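Local coordinates for kinesin-like protein KAR3 (Saccharomyces cerevisiae, PDB 1F9V), which probably acts as a microtubule-based motor of the kinesin family, a P-loop ATPase whose motor domain is held here with ADP and magnesium, at residues Q75-S80 and P111-H116; F89-T94 and K269-L274; D276-L281 and S336-T341. The protein carries 2 engineered substitutions. One frame throughout, in Å; residues are numbered along the deposited sequence.

Contact 1: Q75-S80 and P111-H116. With ADP (adenosine-5'-diphosphate), chain D.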
loop_
_atom_site.group_PDB
_atom_site.type_symbol
_atom_site.label_atom_id
_atom_site.label_comp_id
_atom_site.label_asym_id
_atom_site.label_seq_id
_atom_site.Cartn_x
_atom_site.Cartn_y
_atom_site.Cartn_z
ATOM N N GLN A 75 -8.994 6.782 -9.409
ATOM C CA GLN A 75 -9.953 7.678 -8.774
ATOM C C GLN A 75 -9.491 8.102 -7.381
ATOM O O GLN A 75 -9.839 9.178 -6.901
ATOM C CB GLN A 75 -11.325 6.992 -8.695
ATOM C CG GLN A 75 -11.500 5.872 -9.720
ATOM C CD GLN A 75 -12.956 5.534 -10.000
ATOM O OE1 GLN A 75 -13.869 6.097 -9.396
ATOM N NE2 GLN A 75 -13.177 4.604 -10.927
ATOM N N LEU A 76 -8.701 7.255 -6.736
ATOM C CA LEU A 76 -8.201 7.568 -5.408
ATOM C C LEU A 76 -7.020 8.537 -5.478
ATOM O O LEU A 76 -7.040 9.598 -4.855
ATOM C CB LEU A 76 -7.762 6.286 -4.690
ATOM C CG LEU A 76 -6.789 6.471 -3.521
ATOM C CD1 LEU A 76 -7.501 7.164 -2.372
ATOM C CD2 LEU A 76 -6.258 5.121 -3.081
ATOM N N VAL A 77 -5.997 8.177 -6.250
ATOM C CA VAL A 77 -4.803 9.009 -6.345
ATOM C C VAL A 77 -5.033 10.405 -6.906
ATOM O O VAL A 77 -4.284 11.326 -6.586
ATOM C CB VAL A 77 -3.679 8.304 -7.153
ATOM C CG1 VAL A 77 -3.331 6.962 -6.504
ATOM C CG2 VAL A 77 -4.108 8.109 -8.593
ATOM N N GLN A 78 -6.064 10.586 -7.726
ATOM C CA GLN A 78 -6.311 11.915 -8.273
ATOM C C GLN A 78 -6.840 12.873 -7.206
ATOM O O GLN A 78 -6.763 14.090 -7.364
ATOM C CB GLN A 78 -7.276 11.846 -9.463
ATOM C CG GLN A 78 -8.727 11.591 -9.116
ATOM C CD GLN A 78 -9.567 11.305 -10.348
ATOM O OE1 GLN A 78 -10.715 11.732 -10.440
ATOM N NE2 GLN A 78 -8.994 10.581 -11.303
ATOM N N SER A 79 -7.354 12.328 -6.109
ATOM C CA SER A 79 -7.873 13.157 -5.031
ATOM C C SER A 79 -6.754 14.023 -4.434
ATOM O O SER A 79 -7.021 15.032 -3.784
ATOM C CB SER A 79 -8.514 12.281 -3.946
ATOM O OG SER A 79 -7.533 11.676 -3.123
ATOM N N SER A 80 -5.505 13.634 -4.668
ATOM C CA SER A 80 -4.364 14.392 -4.159
ATOM C C SER A 80 -4.274 15.767 -4.816
ATOM O O SER A 80 -3.631 16.675 -4.284
ATOM C CB SER A 80 -3.067 13.630 -4.403
ATOM O OG SER A 80 -2.647 12.970 -3.222
ATOM N N PRO A 111 4.130 3.874 -11.303
ATOM C CA PRO A 111 4.234 4.541 -12.611
ATOM C C PRO A 111 2.874 5.003 -13.138
ATOM O O PRO A 111 2.765 6.071 -13.739
ATOM C CB PRO A 111 4.877 3.492 -13.519
ATOM C CG PRO A 111 4.792 2.212 -12.787
ATOM C CD PRO A 111 4.666 2.506 -11.328
ATOM N N SER A 112 1.832 4.208 -12.901
ATOM C CA SER A 112 0.483 4.560 -13.345
ATOM C C SER A 112 -0.020 5.829 -12.655
ATOM O O SER A 112 -0.674 6.673 -13.271
ATOM C CB SER A 112 -0.502 3.418 -13.042
ATOM O OG SER A 112 -0.288 2.306 -13.894
ATOM N N THR A 113 0.271 5.938 -11.361
ATOM C CA THR A 113 -0.147 7.088 -10.568
ATOM C C THR A 113 0.486 8.364 -11.112
ATOM O O THR A 113 -0.184 9.379 -11.273
ATOM C CB THR A 113 0.246 6.894 -9.077
ATOM O OG1 THR A 113 -0.592 5.882 -8.495
ATOM C CG2 THR A 113 0.075 8.190 -8.293
ATOM N N ILE A 114 1.776 8.296 -11.411
ATOM C CA ILE A 114 2.485 9.450 -11.937
ATOM C C ILE A 114 1.931 9.877 -13.298
ATOM O O ILE A 114 1.703 11.061 -13.535
ATOM C CB ILE A 114 3.990 9.156 -12.022
ATOM C CG1 ILE A 114 4.567 9.166 -10.601
ATOM C CG2 ILE A 114 4.693 10.199 -12.888
ATOM C CD1 ILE A 114 5.938 8.587 -10.477
ATOM N N SER A 115 1.693 8.915 -14.183
ATOM C CA SER A 115 1.144 9.228 -15.504
ATOM C C SER A 115 -0.254 9.827 -15.393
ATOM O O SER A 115 -0.600 10.765 -16.114
ATOM C CB SER A 115 1.075 7.967 -16.364
ATOM O OG SER A 115 2.364 7.441 -16.587
ATOM N N HIS A 116 -1.062 9.274 -14.492
ATOM C CA HIS A 116 -2.422 9.747 -14.290
ATOM C C HIS A 116 -2.431 11.171 -13.742
ATOM O O HIS A 116 -3.230 12.005 -14.166
ATOM C CB HIS A 116 -3.157 8.811 -13.324
ATOM C CG HIS A 116 -4.626 9.079 -13.210
ATOM N ND1 HIS A 116 -5.456 9.166 -14.308
ATOM C CD2 HIS A 116 -5.416 9.262 -12.127
ATOM C CE1 HIS A 116 -6.693 9.389 -13.904
ATOM N NE2 HIS A 116 -6.696 9.452 -12.584
HETATM P PB ADP D . -17.723 6.384 -3.531
HETATM O O1B ADP D . -18.808 6.462 -2.505
HETATM O O2B ADP D . -16.462 5.508 -2.985
HETATM O O3B ADP D . -18.240 5.830 -4.818
HETATM P PA ADP D . -15.853 8.574 -3.191
HETATM O O1A ADP D . -16.140 10.020 -3.168
HETATM O O2A ADP D . -15.581 8.043 -1.842
HETATM O O3A ADP D . -17.114 7.806 -3.766
HETATM O "O5'" ADP D . -14.693 8.212 -4.248
HETATM C "C5'" ADP D . -15.029 7.475 -5.427
HETATM C "C4'" ADP D . -13.879 6.597 -5.923
HETATM O "O4'" ADP D . -12.566 7.041 -5.496
HETATM C "C3'" ADP D . -14.022 5.153 -5.495
HETATM O "O3'" ADP D . -14.823 4.368 -6.393
HETATM C "C2'" ADP D . -12.603 4.655 -5.381
HETATM O "O2'" ADP D . -12.126 4.066 -6.604
HETATM C "C1'" ADP D . -11.840 5.904 -4.946
HETATM N N9 ADP D . -11.627 5.955 -3.439
HETATM C C8 ADP D . -12.181 6.817 -2.566
HETATM N N7 ADP D . -11.727 6.549 -1.327
HETATM C C5 ADP D . -10.889 5.536 -1.397
HETATM C C6 ADP D . -10.094 4.805 -0.488
HETATM N N6 ADP D . -10.089 5.111 0.824
HETATM N N1 ADP D . -9.314 3.765 -0.938
HETATM C C2 ADP D . -9.276 3.415 -2.243
HETATM N N3 ADP D . -10.026 4.109 -3.122
HETATM C C4 ADP D . -10.827 5.149 -2.756
#
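In the kinesin motor domain, a P-loop NTPase fold, Val-77 and Gln-78 near the end of helix 66-77 meet Thr-113 and His-116 on one side of helix 109-124. The segments pack through a small apolar patch and one polar bond. Val-77 CG1 lies 3.6 Å from Thr-113 OG1, and CG2 of the same threonine sits against Val-77 CB. The Thr-113 hydroxyl has its own polar partner, Ile-109 O one turn earlier in its helix. The other methyl, Val-77 CG2, reaches the rim of the imidazole, 3.9 Å from His-116 CD2. Phe-70 of helix 66-77 touches both Val-77 and Thr-113 and so widens the apolar patch.

His-116 holds its CG anti to the backbone N (chi1 -171°), which carries the ring over to Gln-78. The Gln-78 amide meets this ring at its edge, close to the plane of both groups, and the two planes are 26° apart. His-116 and Trp-120 also pair edge-to-face.

The other face of segment 75-80 belongs to the pocket of one of the two bound ADP molecules. Gln-75 CB touches the ribose, 3.4 Å from O4', and Leu-76 CB lies 3.5 Å from N3 of the adenine. Ser-79 OG turns back on the helix and donates to Leu-76 O at 2.7 Å. The bond between the two segments is bent: Gln-78 NE2 donates to His-116 NE2 over 2.9 Å with an N-H...N angle of 131°.

Contact 2: F89-T94 and K269-L274. With ADP (adenosine-5'-diphosphate), chain C.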
loop_
_atom_site.group_PDB
_atom_site.type_symbol
_atom_site.label_atom_id
_atom_site.label_comp_id
_atom_site.label_asym_id
_atom_site.label_seq_id
_atom_site.Cartn_x
_atom_site.Cartn_y
_atom_site.Cartn_z
ATOM N N PHE A 89 -1.054 0.841 0.704
ATOM C CA PHE A 89 -0.139 -0.149 1.262
ATOM C C PHE A 89 -0.309 -1.516 0.595
ATOM O O PHE A 89 -1.400 -2.088 0.633
ATOM C CB PHE A 89 -0.381 -0.343 2.768
ATOM C CG PHE A 89 -0.191 0.899 3.599
ATOM C CD1 PHE A 89 1.057 1.220 4.119
ATOM C CD2 PHE A 89 -1.277 1.713 3.908
ATOM C CE1 PHE A 89 1.221 2.338 4.945
ATOM C CE2 PHE A 89 -1.127 2.833 4.731
ATOM C CZ PHE A 89 0.126 3.145 5.251
ATOM N N ALA A 90 0.751 -2.034 -0.010
ATOM C CA ALA A 90 0.693 -3.366 -0.609
ATOM C C ALA A 90 1.179 -4.301 0.500
ATOM O O ALA A 90 2.317 -4.186 0.963
ATOM C CB ALA A 90 1.599 -3.456 -1.820
ATOM N N TYR A 91 0.306 -5.222 0.913
ATOM C CA TYR A 91 0.566 -6.163 2.003
ATOM C C TYR A 91 0.440 -7.603 1.523
ATOM O O TYR A 91 -0.437 -7.912 0.715
ATOM C CB TYR A 91 -0.456 -5.913 3.124
ATOM C CG TYR A 91 -0.355 -6.826 4.324
ATOM C CD1 TYR A 91 0.235 -6.385 5.509
ATOM C CD2 TYR A 91 -0.854 -8.138 4.284
ATOM C CE1 TYR A 91 0.334 -7.217 6.622
ATOM C CE2 TYR A 91 -0.759 -8.984 5.402
ATOM C CZ TYR A 91 -0.162 -8.514 6.563
ATOM O OH TYR A 91 -0.048 -9.326 7.665
ATOM N N GLY A 92 1.292 -8.482 2.044
ATOM C CA GLY A 92 1.228 -9.882 1.659
ATOM C C GLY A 92 2.551 -10.590 1.834
ATOM O O GLY A 92 3.588 -9.952 2.021
ATOM N N GLN A 93 2.537 -11.916 1.760
ATOM C CA GLN A 93 3.768 -12.673 1.928
ATOM C C GLN A 93 4.702 -12.451 0.756
ATOM O O GLN A 93 4.273 -12.050 -0.328
ATOM C CB GLN A 93 3.463 -14.169 2.047
ATOM C CG GLN A 93 2.989 -14.806 0.745
ATOM C CD GLN A 93 2.822 -16.310 0.852
ATOM O OE1 GLN A 93 3.752 -17.026 1.233
ATOM N NE2 GLN A 93 1.638 -16.798 0.516
ATOM N N THR A 94 5.984 -12.708 0.973
ATOM C CA THR A 94 6.965 -12.578 -0.090
ATOM C C THR A 94 6.531 -13.565 -1.183
ATOM O O THR A 94 6.227 -14.724 -0.900
ATOM C CB THR A 94 8.378 -12.917 0.434
ATOM O OG1 THR A 94 8.766 -11.920 1.387
ATOM C CG2 THR A 94 9.394 -12.947 -0.692
ATOM N N LYS A 269 6.579 -6.525 14.592
ATOM C CA LYS A 269 6.101 -5.365 15.338
ATOM C C LYS A 269 5.537 -4.280 14.424
ATOM O O LYS A 269 4.473 -3.714 14.692
ATOM C CB LYS A 269 7.240 -4.779 16.178
ATOM C CG LYS A 269 7.007 -4.855 17.671
ATOM C CD LYS A 269 7.077 -6.291 18.167
ATOM C CE LYS A 269 8.517 -6.750 18.335
ATOM N NZ LYS A 269 8.681 -8.174 17.934
ATOM N N SER A 270 6.260 -3.994 13.347
ATOM C CA SER A 270 5.854 -2.965 12.401
ATOM C C SER A 270 4.522 -3.296 11.725
ATOM O O SER A 270 3.632 -2.452 11.655
ATOM C CB SER A 270 6.955 -2.762 11.348
ATOM O OG SER A 270 6.608 -1.721 10.456
ATOM N N LEU A 271 4.381 -4.523 11.230
ATOM C CA LEU A 271 3.137 -4.912 10.567
ATOM C C LEU A 271 1.983 -4.983 11.561
ATOM O O LEU A 271 0.856 -4.599 11.245
ATOM C CB LEU A 271 3.312 -6.251 9.844
ATOM C CG LEU A 271 4.228 -6.197 8.612
ATOM C CD1 LEU A 271 4.276 -7.578 7.958
ATOM C CD2 LEU A 271 3.731 -5.141 7.616
ATOM N N SER A 272 2.268 -5.461 12.766
ATOM C CA SER A 272 1.245 -5.549 13.798
ATOM C C SER A 272 0.731 -4.150 14.139
ATOM O O SER A 272 -0.477 -3.916 14.243
ATOM C CB SER A 272 1.826 -6.193 15.052
ATOM O OG SER A 272 0.936 -6.039 16.140
ATOM N N CYS A 273 1.667 -3.219 14.307
ATOM C CA CYS A 273 1.324 -1.846 14.639
ATOM C C CYS A 273 0.506 -1.207 13.515
ATOM O O CYS A 273 -0.483 -0.525 13.768
ATOM C CB CYS A 273 2.598 -1.028 14.889
ATOM S SG CYS A 273 2.277 0.715 15.230
ATOM N N LEU A 274 0.923 -1.422 12.273
ATOM C CA LEU A 274 0.195 -0.858 11.140
ATOM C C LEU A 274 -1.256 -1.334 11.161
ATOM O O LEU A 274 -2.182 -0.542 11.005
ATOM C CB LEU A 274 0.860 -1.265 9.823
ATOM C CG LEU A 274 0.152 -0.798 8.545
ATOM C CD1 LEU A 274 0.137 0.725 8.480
ATOM C CD2 LEU A 274 0.856 -1.378 7.336
HETATM P PB ADP C . 6.357 -9.863 -3.690
HETATM O O1B ADP C . 5.068 -9.886 -2.953
HETATM O O2B ADP C . 6.813 -8.352 -3.982
HETATM O O3B ADP C . 7.410 -10.625 -2.972
HETATM P PA ADP C . 6.614 -10.012 -6.565
HETATM O O1A ADP C . 5.770 -8.908 -7.020
HETATM O O2A ADP C . 8.011 -9.583 -6.550
HETATM O O3A ADP C . 6.155 -10.475 -5.128
HETATM O "O5'" ADP C . 6.503 -11.248 -7.548
HETATM C "C5'" ADP C . 6.117 -12.593 -7.256
HETATM C "C4'" ADP C . 6.200 -13.317 -8.633
HETATM O "O4'" ADP C . 4.867 -13.332 -9.157
HETATM C "C3'" ADP C . 7.034 -12.556 -9.682
HETATM O "O3'" ADP C . 7.762 -13.439 -10.551
HETATM C "C2'" ADP C . 6.027 -11.726 -10.461
HETATM O "O2'" ADP C . 6.481 -11.355 -11.774
HETATM C "C1'" ADP C . 4.780 -12.597 -10.402
HETATM N N9 ADP C . 3.515 -11.801 -10.342
HETATM C C8 ADP C . 3.038 -11.217 -9.225
HETATM N N7 ADP C . 1.894 -10.621 -9.494
HETATM C C5 ADP C . 1.616 -10.804 -10.759
HETATM C C6 ADP C . 0.576 -10.437 -11.600
HETATM N N6 ADP C . -0.446 -9.720 -11.121
HETATM N N1 ADP C . 0.595 -10.803 -12.919
HETATM C C2 ADP C . 1.607 -11.528 -13.439
HETATM N N3 ADP C . 2.621 -11.898 -12.633
HETATM C C4 ADP C . 2.665 -11.565 -11.316
#
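Phe-89 and Tyr-91 of strand 86-91 face Leu-274 and Leu-271 of helix 258-281. The CA atoms of Phe-89 and Leu-274 are 9.9 Å apart, and those of Tyr-91 and Leu-271 are 9.0 Å apart. The pairing therefore runs in opposite chain directions. Two residues along the strand match about one turn back along the helix. The contact is made by the ends of the side chains.

Leu-274 comes over one face of the Phe-89 ring. Its CD1 is 4.3 Å from the Phe-89 ring centroid and 22° off the ring normal, a CH-pi contact displaced toward the CE1 and CZ rim. The second branch, Leu-274 CD2, touches nearer the ring root, 4.1 Å from Phe-89 CD1. Both methyls thus lie on the same face. Leu-298, Leu-302 and Leu-306 of helix 297-306 also touch Phe-89.

The Tyr-91 ring is met obliquely. Its CE1 lies 4.1 Å from Leu-271 CD2, and CD1 of the same leucine is almost as near. A chi1 of 179° swings the Tyr-91 ring out from the strand toward the helix. Phe-334 of helix 325-338 stacks on this ring. All four contact residues are buried, and the packing between the segments is wholly apolar.

Past Tyr-91 comes Gly-92, with a phi of 155°. At its backbone angles a CB would run into the carbonyl O of Tyr-91. Gln-93 and Thr-94 then line the second ADP, and Thr-94 CA lies 3.5 Å from O3B of its beta-phosphate. This is the strand-to-P-loop step of a P-loop NTPase, with the central strand covered by the long helix usually called the relay helix in kinesins.

Contact 3: D276-L281 and S336-T341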
loop_
_atom_site.group_PDB
_atom_site.type_symbol
_atom_site.label_atom_id
_atom_site.label_comp_id
_atom_site.label_asym_id
_atom_site.label_seq_id
_atom_site.Cartn_x
_atom_site.Cartn_y
_atom_site.Cartn_z
ATOM N N ASP A 276 -2.978 -2.407 13.705
ATOM C CA ASP A 276 -3.658 -1.825 14.853
ATOM C C ASP A 276 -4.062 -0.379 14.579
ATOM O O ASP A 276 -5.168 0.042 14.918
ATOM C CB ASP A 276 -2.760 -1.878 16.090
ATOM C CG ASP A 276 -2.630 -3.274 16.657
ATOM O OD1 ASP A 276 -3.534 -4.103 16.429
ATOM O OD2 ASP A 276 -1.622 -3.544 17.335
ATOM N N VAL A 277 -3.161 0.378 13.966
ATOM C CA VAL A 277 -3.433 1.779 13.658
ATOM C C VAL A 277 -4.575 1.924 12.644
ATOM O O VAL A 277 -5.515 2.683 12.867
ATOM C CB VAL A 277 -2.145 2.486 13.126
ATOM C CG1 VAL A 277 -2.485 3.827 12.493
ATOM C CG2 VAL A 277 -1.161 2.690 14.273
ATOM N N ILE A 278 -4.501 1.195 11.533
ATOM C CA ILE A 278 -5.549 1.286 10.514
ATOM C C ILE A 278 -6.889 0.804 11.066
ATOM O O ILE A 278 -7.930 1.401 10.795
ATOM C CB ILE A 278 -5.192 0.460 9.247
ATOM C CG1 ILE A 278 -3.834 0.903 8.682
ATOM C CG2 ILE A 278 -6.280 0.636 8.187
ATOM C CD1 ILE A 278 -3.752 2.359 8.321
ATOM N N HIS A 279 -6.872 -0.269 11.851
ATOM C CA HIS A 279 -8.113 -0.772 12.423
ATOM C C HIS A 279 -8.741 0.295 13.326
ATOM O O HIS A 279 -9.941 0.562 13.253
ATOM C CB HIS A 279 -7.860 -2.048 13.236
ATOM C CG HIS A 279 -9.068 -2.540 13.974
ATOM N ND1 HIS A 279 -9.991 -3.391 13.407
ATOM C CD2 HIS A 279 -9.519 -2.272 15.223
ATOM C CE1 HIS A 279 -10.960 -3.627 14.274
ATOM N NE2 HIS A 279 -10.698 -2.961 15.383
ATOM N N ALA A 280 -7.924 0.907 14.174
ATOM C CA ALA A 280 -8.424 1.927 15.080
ATOM C C ALA A 280 -8.989 3.121 14.313
ATOM O O ALA A 280 -10.037 3.656 14.672
ATOM C CB ALA A 280 -7.307 2.379 16.024
ATOM N N LEU A 281 -8.301 3.528 13.251
ATOM C CA LEU A 281 -8.741 4.664 12.451
ATOM C C LEU A 281 -10.067 4.402 11.748
ATOM O O LEU A 281 -10.763 5.340 11.359
ATOM C CB LEU A 281 -7.680 5.018 11.410
ATOM C CG LEU A 281 -6.422 5.695 11.956
ATOM C CD1 LEU A 281 -5.333 5.658 10.906
ATOM C CD2 LEU A 281 -6.744 7.130 12.345
ATOM N N SER A 336 -9.043 -8.369 6.805
ATOM C CA SER A 336 -10.321 -8.237 7.501
ATOM C C SER A 336 -10.201 -7.304 8.711
ATOM O O SER A 336 -11.122 -6.545 9.023
ATOM C CB SER A 336 -10.815 -9.614 7.967
ATOM O OG SER A 336 -10.985 -10.493 6.865
ATOM N N LYS A 337 -9.059 -7.366 9.391
ATOM C CA LYS A 337 -8.834 -6.515 10.551
ATOM C C LYS A 337 -8.751 -5.042 10.145
ATOM O O LYS A 337 -9.248 -4.164 10.858
ATOM C CB LYS A 337 -7.547 -6.925 11.264
ATOM C CG LYS A 337 -7.164 -5.992 12.404
ATOM C CD LYS A 337 -5.838 -6.388 13.027
ATOM C CE LYS A 337 -5.462 -5.446 14.154
ATOM N NZ LYS A 337 -4.362 -6.014 14.980
ATOM N N VAL A 338 -8.146 -4.765 8.994
ATOM C CA VAL A 338 -8.027 -3.377 8.574
ATOM C C VAL A 338 -9.281 -2.832 7.879
ATOM O O VAL A 338 -9.363 -1.644 7.588
ATOM C CB VAL A 338 -6.770 -3.162 7.700
ATOM C CG1 VAL A 338 -5.532 -3.389 8.542
ATOM C CG2 VAL A 338 -6.767 -4.102 6.516
ATOM N N ASN A 339 -10.260 -3.700 7.622
ATOM C CA ASN A 339 -11.524 -3.271 7.017
ATOM C C ASN A 339 -12.116 -2.297 8.040
ATOM O O ASN A 339 -12.106 -2.587 9.236
ATOM C CB ASN A 339 -12.488 -4.458 6.886
ATOM C CG ASN A 339 -12.495 -5.076 5.500
ATOM O OD1 ASN A 339 -12.178 -4.426 4.507
ATOM N ND2 ASN A 339 -12.874 -6.354 5.429
ATOM N N SER A 340 -12.632 -1.158 7.595
ATOM C CA SER A 340 -13.215 -0.205 8.542
ATOM C C SER A 340 -14.689 -0.523 8.814
ATOM O O SER A 340 -15.284 -1.370 8.137
ATOM C CB SER A 340 -13.074 1.227 8.013
ATOM O OG SER A 340 -14.137 1.555 7.138
ATOM N N THR A 341 -15.274 0.154 9.801
ATOM C CA THR A 341 -16.671 -0.073 10.156
ATOM C C THR A 341 -17.630 0.443 9.090
ATOM O O THR A 341 -18.843 0.510 9.294
ATOM C CB THR A 341 -17.016 0.566 11.518
ATOM O OG1 THR A 341 -16.661 1.954 11.509
ATOM C CG2 THR A 341 -16.257 -0.144 12.631
HETATM O O HOH W 1 -10.118 0.213 9.515
#
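Asp-276, Ile-278 and His-279 of helix 258-281 meet Lys-337 and Val-338 at the end of helix 325-338, two helices on one face of the kinesin motor-domain sheet. The backbones come close here: the CA atoms of His-279 and Val-338 are 4.6 Å apart. Four kinds of contact lie along the seam.

On the outer side, Lys-337 is fully extended. Its chain runs past His-279, with CG 4.0 Å from His-279 ND1, and brings its ammonium to Asp-276. There it forms a salt bridge on the syn side of OD1, 33° out of the carboxylate plane. The distance from Lys-337 NZ to Asp-276 OD1 is 2.5 Å. This is very short, so its exact value is doubtful.

On the inner side the contact is apolar. The beta-branched side chains of Ile-278 and Val-338 press their roots together: Ile-278 CG2 lies 3.9 Å from Val-338 CB, while Val-338 CG1 touches Ile-278 CB. Both residues rest on strand 4-11, Ile-278 on Ile-5 and Val-338 on Val-7.

A water bridges the backbones beside this pair, 2.8 Å from both Ile-278 O and Val-338 O. Other acceptors are near it, so its bonds may be shared.

His-279 packs beside the Lys-337 chain. Its first torsion, chi1 174°, sets the ring beside the last turn of the other helix. The ring points its edge at a backbone carbonyl and is almost coplanar with the bond. His-279 ND1 donates to Lys-337 O at 2.8 Å, in the carbonyl plane, with an N-H...O angle of 159°.

In the fold
All three contacts lie within the kinesin motor domain. Contacts 2 and 3 are neighbours, with centres 13 Å apart. They share helix 258-281: its earlier part packs on strand 86-91, its end on helix 325-338. Contact 1 lies further off, its centre 23 Å from contact 2 and 24 Å from contact 3. Helix 66-77 of contact 1 is followed in the chain by strand 86-91 of contact 2. Contacts 1 and 2 interleave along the chain, whereas contact 3 comes after both. The two ADP pockets are thus touched by contacts 1 and 2, while helix 258-281 links the P-loop strand to the C-terminal helix.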